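Local atomic coordinates of putative lipoprotein (Campylobacter jejuni subsp. jejuni, PDB entry 2G5G), a protein that binds heme cofacially at a dimer interface through a tyrosine ligand and probably takes part in bacterial heme uptake. Residues Asn16-Ile30 with Asp254-Gly266. Numbering follows the deposited sequence.
Sequences NKDFYILDTHTQKKI and DLKDSDYVLIYKG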
loop_
_atom_site.group_PDB
_atom_site.type_symbol
_atom_site.label_atom_id
_atom_site.label_comp_id
_atom_site.label_asym_id
_atom_site.label_seq_id
_atom_site.Cartn_x
_atom_site.Cartn_y
_atom_site.Cartn_z
ATOM N N ASN A 16 -13.225 -17.834 -35.396
ATOM C CA ASN A 16 -12.327 -18.346 -36.450
ATOM C C ASN A 16 -11.594 -17.247 -37.234
ATOM O O ASN A 16 -10.602 -17.530 -37.901
ATOM C CB ASN A 16 -13.053 -19.303 -37.415
ATOM C CG ASN A 16 -13.596 -20.550 -36.726
ATOM O OD1 ASN A 16 -12.879 -21.234 -36.004
ATOM N ND2 ASN A 16 -14.866 -20.869 -36.988
ATOM N N LYS A 17 -12.069 -16.006 -37.151
ATOM C CA LYS A 17 -11.327 -14.865 -37.684
ATOM C C LYS A 17 -10.596 -14.121 -36.576
ATOM O O LYS A 17 -9.391 -13.904 -36.661
ATOM C CB LYS A 17 -12.249 -13.909 -38.476
ATOM C CG LYS A 17 -12.307 -14.221 -39.984
ATOM C CD LYS A 17 -13.448 -13.513 -40.726
ATOM C CE LYS A 17 -13.799 -14.265 -42.032
ATOM N NZ LYS A 17 -15.069 -13.791 -42.698
ATOM N N ASP A 18 -11.326 -13.756 -35.525
ATOM C CA ASP A 18 -10.770 -12.972 -34.433
ATOM C C ASP A 18 -10.268 -13.820 -33.253
ATOM O O ASP A 18 -9.400 -13.382 -32.491
ATOM C CB ASP A 18 -11.812 -11.956 -33.946
ATOM C CG ASP A 18 -12.280 -11.007 -35.061
ATOM O OD1 ASP A 18 -11.445 -10.599 -35.890
ATOM O OD2 ASP A 18 -13.481 -10.674 -35.105
ATOM N N PHE A 19 -10.841 -15.006 -33.088
ATOM C CA PHE A 19 -10.496 -15.867 -31.958
ATOM C C PHE A 19 -10.852 -17.315 -32.221
ATOM O O PHE A 19 -11.630 -17.635 -33.122
ATOM C CB PHE A 19 -11.209 -15.397 -30.672
ATOM C CG PHE A 19 -12.656 -15.809 -30.593
ATOM C CD1 PHE A 19 -13.032 -16.985 -29.940
ATOM C CD2 PHE A 19 -13.648 -15.017 -31.168
ATOM C CE1 PHE A 19 -14.367 -17.363 -29.871
ATOM C CE2 PHE A 19 -15.003 -15.387 -31.107
ATOM C CZ PHE A 19 -15.366 -16.551 -30.461
ATOM N N TYR A 20 -10.297 -18.206 -31.403
ATOM C CA TYR A 20 -10.818 -19.558 -31.356
ATOM C C TYR A 20 -10.709 -20.065 -29.908
ATOM O O TYR A 20 -10.239 -19.350 -29.011
ATOM C CB TYR A 20 -10.133 -20.481 -32.376
ATOM C CG TYR A 20 -8.643 -20.688 -32.148
ATOM C CD1 TYR A 20 -8.172 -21.787 -31.423
ATOM C CD2 TYR A 20 -7.705 -19.808 -32.692
ATOM C CE1 TYR A 20 -6.818 -21.985 -31.221
ATOM C CE2 TYR A 20 -6.342 -19.994 -32.488
ATOM C CZ TYR A 20 -5.912 -21.092 -31.767
ATOM O OH TYR A 20 -4.575 -21.269 -31.546
ATOM N N ILE A 21 -11.194 -21.270 -29.691
ATOM C CA ILE A 21 -11.269 -21.851 -28.343
ATOM C C ILE A 21 -10.628 -23.216 -28.351
ATOM O O ILE A 21 -10.932 -24.022 -29.220
ATOM C CB ILE A 21 -12.738 -22.052 -27.923
ATOM C CG1 ILE A 21 -13.504 -20.724 -27.988
ATOM C CG2 ILE A 21 -12.840 -22.714 -26.501
ATOM C CD1 ILE A 21 -14.993 -20.917 -28.009
ATOM N N LEU A 22 -9.774 -23.482 -27.368
ATOM C CA LEU A 22 -9.279 -24.815 -27.124
ATOM C C LEU A 22 -9.857 -25.359 -25.832
ATOM O O LEU A 22 -9.884 -24.666 -24.837
ATOM C CB LEU A 22 -7.761 -24.807 -26.955
ATOM C CG LEU A 22 -6.863 -24.537 -28.155
ATOM C CD1 LEU A 22 -5.427 -24.530 -27.649
ATOM C CD2 LEU A 22 -7.054 -25.624 -29.215
ATOM N N ASP A 23 -10.294 -26.606 -25.879
ATOM C CA ASP A 23 -10.419 -27.458 -24.706
ATOM C C ASP A 23 -8.965 -27.698 -24.236
ATOM O O ASP A 23 -8.147 -28.241 -25.002
ATOM C CB ASP A 23 -11.062 -28.761 -25.162
ATOM C CG ASP A 23 -11.292 -29.747 -24.033
ATOM O OD1 ASP A 23 -10.480 -29.818 -23.099
ATOM O OD2 ASP A 23 -12.282 -30.488 -24.106
ATOM N N THR A 24 -8.613 -27.291 -23.020
ATOM C CA THR A 24 -7.202 -27.440 -22.593
ATOM C C THR A 24 -6.818 -28.895 -22.216
ATOM O O THR A 24 -5.633 -29.214 -22.105
ATOM C CB THR A 24 -6.855 -26.547 -21.375
ATOM O OG1 THR A 24 -7.643 -26.981 -20.257
ATOM C CG2 THR A 24 -7.036 -25.051 -21.672
ATOM N N HIS A 25 -7.805 -29.754 -22.008
ATOM C CA HIS A 25 -7.523 -31.123 -21.592
ATOM C C HIS A 25 -6.999 -31.934 -22.796
ATOM O O HIS A 25 -6.074 -32.761 -22.664
ATOM C CB HIS A 25 -8.784 -31.770 -21.013
ATOM C CG HIS A 25 -9.320 -31.074 -19.786
ATOM N ND1 HIS A 25 -9.754 -31.758 -18.674
ATOM C CD2 HIS A 25 -9.441 -29.760 -19.480
ATOM C CE1 HIS A 25 -10.145 -30.898 -17.745
ATOM N NE2 HIS A 25 -9.972 -29.680 -18.215
ATOM N N THR A 26 -7.551 -31.641 -23.971
ATOM C CA THR A 26 -7.247 -32.410 -25.170
ATOM C C THR A 26 -6.485 -31.552 -26.163
ATOM O O THR A 26 -5.973 -32.081 -27.130
ATOM C CB THR A 26 -8.530 -32.860 -25.892
ATOM O OG1 THR A 26 -9.363 -31.709 -26.141
ATOM C CG2 THR A 26 -9.317 -33.901 -25.079
ATOM N N GLN A 27 -6.430 -30.245 -25.924
ATOM C CA GLN A 27 -5.924 -29.267 -26.897
ATOM C C GLN A 27 -6.648 -29.371 -28.252
ATOM O O GLN A 27 -6.069 -29.130 -29.321
ATOM C CB GLN A 27 -4.406 -29.397 -27.090
ATOM C CG GLN A 27 -3.616 -29.115 -25.852
ATOM C CD GLN A 27 -2.149 -29.409 -26.072
ATOM O OE1 GLN A 27 -1.404 -28.553 -26.523
ATOM N NE2 GLN A 27 -1.738 -30.615 -25.735
ATOM N N LYS A 28 -7.931 -29.687 -28.209
ATOM C CA LYS A 28 -8.706 -29.713 -29.418
ATOM C C LYS A 28 -9.473 -28.400 -29.559
ATOM O O LYS A 28 -10.007 -27.907 -28.587
ATOM C CB LYS A 28 -9.695 -30.860 -29.361
ATOM C CG LYS A 28 -10.324 -31.181 -30.729
ATOM C CD LYS A 28 -11.204 -32.438 -30.624
ATOM C CE LYS A 28 -12.649 -32.069 -30.321
ATOM N NZ LYS A 28 -13.608 -33.134 -30.768
ATOM N N LYS A 29 -9.539 -27.848 -30.771
ATOM C CA LYS A 29 -10.321 -26.640 -31.005
ATOM C C LYS A 29 -11.777 -27.007 -30.891
ATOM O O LYS A 29 -12.184 -28.077 -31.335
ATOM C CB LYS A 29 -9.994 -26.043 -32.395
ATOM C CG LYS A 29 -8.525 -25.621 -32.496
ATOM C CD LYS A 29 -8.192 -24.837 -33.779
ATOM C CE LYS A 29 -6.857 -25.264 -34.433
ATOM N NZ LYS A 29 -5.986 -26.140 -33.597
ATOM N N ILE A 30 -12.559 -26.148 -30.246
ATOM C CA ILE A 30 -13.976 -26.438 -29.971
ATOM C C ILE A 30 -14.792 -25.214 -30.378
ATOM O O ILE A 30 -14.331 -24.092 -30.205
ATOM C CB ILE A 30 -14.202 -26.827 -28.460
ATOM C CG1 ILE A 30 -15.630 -27.305 -28.192
ATOM C CG2 ILE A 30 -13.887 -25.692 -27.538
ATOM C CD1 ILE A 30 -15.903 -27.683 -26.728
ATOM N N ASP A 254 -0.723 -21.288 -20.290
ATOM C CA ASP A 254 -0.514 -22.508 -19.550
ATOM C C ASP A 254 -1.842 -23.244 -19.526
ATOM O O ASP A 254 -2.846 -22.743 -18.974
ATOM C CB ASP A 254 -0.022 -22.186 -18.135
ATOM C CG ASP A 254 0.397 -23.417 -17.357
ATOM O OD1 ASP A 254 1.224 -23.246 -16.460
ATOM O OD2 ASP A 254 -0.046 -24.551 -17.625
ATOM N N LEU A 255 -1.849 -24.419 -20.143
ATOM C CA LEU A 255 -3.038 -25.253 -20.241
ATOM C C LEU A 255 -3.606 -25.658 -18.880
ATOM O O LEU A 255 -4.804 -25.833 -18.731
ATOM C CB LEU A 255 -2.732 -26.490 -21.084
ATOM C CG LEU A 255 -2.360 -26.285 -22.554
ATOM C CD1 LEU A 255 -1.775 -27.605 -23.105
ATOM C CD2 LEU A 255 -3.569 -25.777 -23.364
ATOM N N LYS A 256 -2.734 -25.800 -17.895
ATOM C CA LYS A 256 -3.128 -26.180 -16.559
ATOM C C LYS A 256 -3.937 -25.117 -15.813
ATOM O O LYS A 256 -4.492 -25.421 -14.749
ATOM C CB LYS A 256 -1.889 -26.529 -15.720
ATOM C CG LYS A 256 -1.036 -27.669 -16.292
ATOM C CD LYS A 256 0.209 -27.997 -15.393
ATOM C CE LYS A 256 1.325 -26.889 -15.430
ATOM N NZ LYS A 256 1.768 -26.452 -16.834
ATOM N N ASP A 257 -3.947 -23.886 -16.324
ATOM C CA ASP A 257 -4.627 -22.777 -15.668
ATOM C C ASP A 257 -6.153 -22.856 -15.800
ATOM O O ASP A 257 -6.873 -22.231 -15.032
ATOM C CB ASP A 257 -4.163 -21.438 -16.253
ATOM C CG ASP A 257 -2.924 -20.906 -15.583
ATOM O OD1 ASP A 257 -2.638 -21.300 -14.445
ATOM O OD2 ASP A 257 -2.233 -20.079 -16.207
ATOM N N SER A 258 -6.654 -23.584 -16.788
ATOM C CA SER A 258 -8.084 -23.463 -17.086
ATOM C C SER A 258 -8.566 -24.742 -17.799
ATOM O O SER A 258 -7.762 -25.620 -18.070
ATOM C CB SER A 258 -8.295 -22.197 -17.928
ATOM O OG SER A 258 -7.808 -22.365 -19.253
ATOM N N ASP A 259 -9.865 -24.851 -18.064
ATOM C CA ASP A 259 -10.447 -25.973 -18.821
ATOM C C ASP A 259 -10.693 -25.617 -20.288
ATOM O O ASP A 259 -10.728 -26.501 -21.174
ATOM C CB ASP A 259 -11.758 -26.414 -18.156
ATOM C CG ASP A 259 -11.533 -26.840 -16.712
ATOM O OD1 ASP A 259 -10.748 -27.816 -16.509
ATOM O OD2 ASP A 259 -12.069 -26.181 -15.785
ATOM N N TYR A 260 -10.877 -24.331 -20.540
ATOM C CA TYR A 260 -11.022 -23.802 -21.905
ATOM C C TYR A 260 -10.195 -22.549 -21.984
ATOM O O TYR A 260 -10.023 -21.837 -20.969
ATOM C CB TYR A 260 -12.506 -23.498 -22.250
ATOM C CG TYR A 260 -13.361 -24.738 -22.233
ATOM C CD1 TYR A 260 -14.054 -25.111 -21.060
ATOM C CD2 TYR A 260 -13.444 -25.574 -23.344
ATOM C CE1 TYR A 260 -14.825 -26.264 -21.030
ATOM C CE2 TYR A 260 -14.217 -26.744 -23.321
ATOM C CZ TYR A 260 -14.893 -27.078 -22.149
ATOM O OH TYR A 260 -15.632 -28.235 -22.037
ATOM N N VAL A 261 -9.674 -22.237 -23.182
ATOM C CA VAL A 261 -8.960 -20.994 -23.314
ATOM C C VAL A 261 -9.371 -20.363 -24.635
ATOM O O VAL A 261 -9.526 -21.045 -25.650
ATOM C CB VAL A 261 -7.393 -21.168 -23.094
ATOM C CG1 VAL A 261 -6.815 -22.161 -24.078
ATOM C CG2 VAL A 261 -6.669 -19.819 -23.116
ATOM N N LEU A 262 -9.636 -19.062 -24.582
ATOM C CA LEU A 262 -9.922 -18.311 -25.791
ATOM C C LEU A 262 -8.635 -17.707 -26.258
ATOM O O LEU A 262 -7.923 -17.091 -25.479
ATOM C CB LEU A 262 -10.968 -17.216 -25.541
ATOM C CG LEU A 262 -12.382 -17.721 -25.778
ATOM C CD1 LEU A 262 -12.777 -18.563 -24.547
ATOM C CD2 LEU A 262 -13.374 -16.524 -25.954
ATOM N N ILE A 263 -8.338 -17.908 -27.533
ATOM C CA ILE A 263 -7.048 -17.510 -28.098
ATOM C C ILE A 263 -7.364 -16.523 -29.211
ATOM O O ILE A 263 -8.180 -16.819 -30.083
ATOM C CB ILE A 263 -6.249 -18.718 -28.651
ATOM C CG1 ILE A 263 -5.868 -19.672 -27.505
ATOM C CG2 ILE A 263 -4.975 -18.237 -29.387
ATOM C CD1 ILE A 263 -5.377 -21.024 -27.962
ATOM N N TYR A 264 -6.730 -15.358 -29.144
ATOM C CA TYR A 264 -7.057 -14.232 -30.032
ATOM C C TYR A 264 -6.020 -14.058 -31.151
ATOM O O TYR A 264 -4.834 -14.282 -30.936
ATOM C CB TYR A 264 -7.176 -12.935 -29.220
ATOM C CG TYR A 264 -8.238 -12.990 -28.152
ATOM C CD1 TYR A 264 -7.902 -13.271 -26.827
ATOM C CD2 TYR A 264 -9.581 -12.786 -28.470
ATOM C CE1 TYR A 264 -8.875 -13.350 -25.836
ATOM C CE2 TYR A 264 -10.579 -12.851 -27.475
ATOM C CZ TYR A 264 -10.212 -13.125 -26.167
ATOM O OH TYR A 264 -11.183 -13.208 -25.187
ATOM N N LYS A 265 -6.485 -13.661 -32.329
ATOM C CA LYS A 265 -5.610 -13.445 -33.500
ATOM C C LYS A 265 -4.931 -12.067 -33.470
ATOM O O LYS A 265 -5.610 -11.032 -33.388
ATOM C CB LYS A 265 -6.394 -13.630 -34.804
ATOM C CG LYS A 265 -6.479 -15.084 -35.322
ATOM C CD LYS A 265 -6.926 -16.116 -34.282
ATOM C CE LYS A 265 -7.984 -17.076 -34.855
ATOM N NZ LYS A 265 -7.633 -17.716 -36.170
ATOM N N GLY A 266 -3.594 -12.055 -33.518
ATOM C CA GLY A 266 -2.802 -13.293 -33.565
ATOM C C GLY A 266 -2.220 -13.625 -34.929
ATOM O O GLY A 266 -0.992 -13.635 -35.100
HETATM O O HOH W 1 -8.607 -10.950 -32.063
HETATM O O HOH W 2 -14.874 -29.968 -24.236
HETATM O O HOH W 3 -12.243 -28.937 -20.785
#
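Tyr20 and Ile263 face each other as an antiparallel hydrogen-bonded pair, and Ile263 CB lies over one face of the phenol ring, 4.1 Å from the Tyr20 ring centroid and 17° off its normal, a CH-pi contact. The first torsion of Tyr20 (chi1 63°) sets CG between the backbone N and carbonyl carbon, which brings the ring across to Ile263, while Lys265 CE meets the ring edge at Tyr20 CD2 (3.5 Å). On the same sheet face Leu22 CD1 touches Ile263 CD1 at 3.5 Å. Reciprocal backbone bonds at Tyr20–Ile263 and Leu22–Val261 fix this register; the bond from Ile263 N to Tyr20 O (2.8 Å) is nearly straight. Past the strand end, Thr24 grips residues 258-259 twice, through N to Asp259 O (2.9 Å) and OG1 to Ser258 O (2.6 Å). His25 NE2 donates to the anti lone pair of Asp259 OD1 (2.6 Å), with the oxygen in the imidazole plane but the carboxylate turned 41° from it. An Asx turn, Asp23 OD1 accepting from His25 N, shapes this corner, and Lys226 forms a salt bridge with Asp259 OD1. The opposite sheet face carries Phe19, Ile21, Tyr260 and Leu262, packed against helices 32-39 and 54-73. Strand 260-264 thus joins the antiparallel hairpin of 19-23 and 28-29 to parallel strand 243-248, at one margin of the mixed sheet.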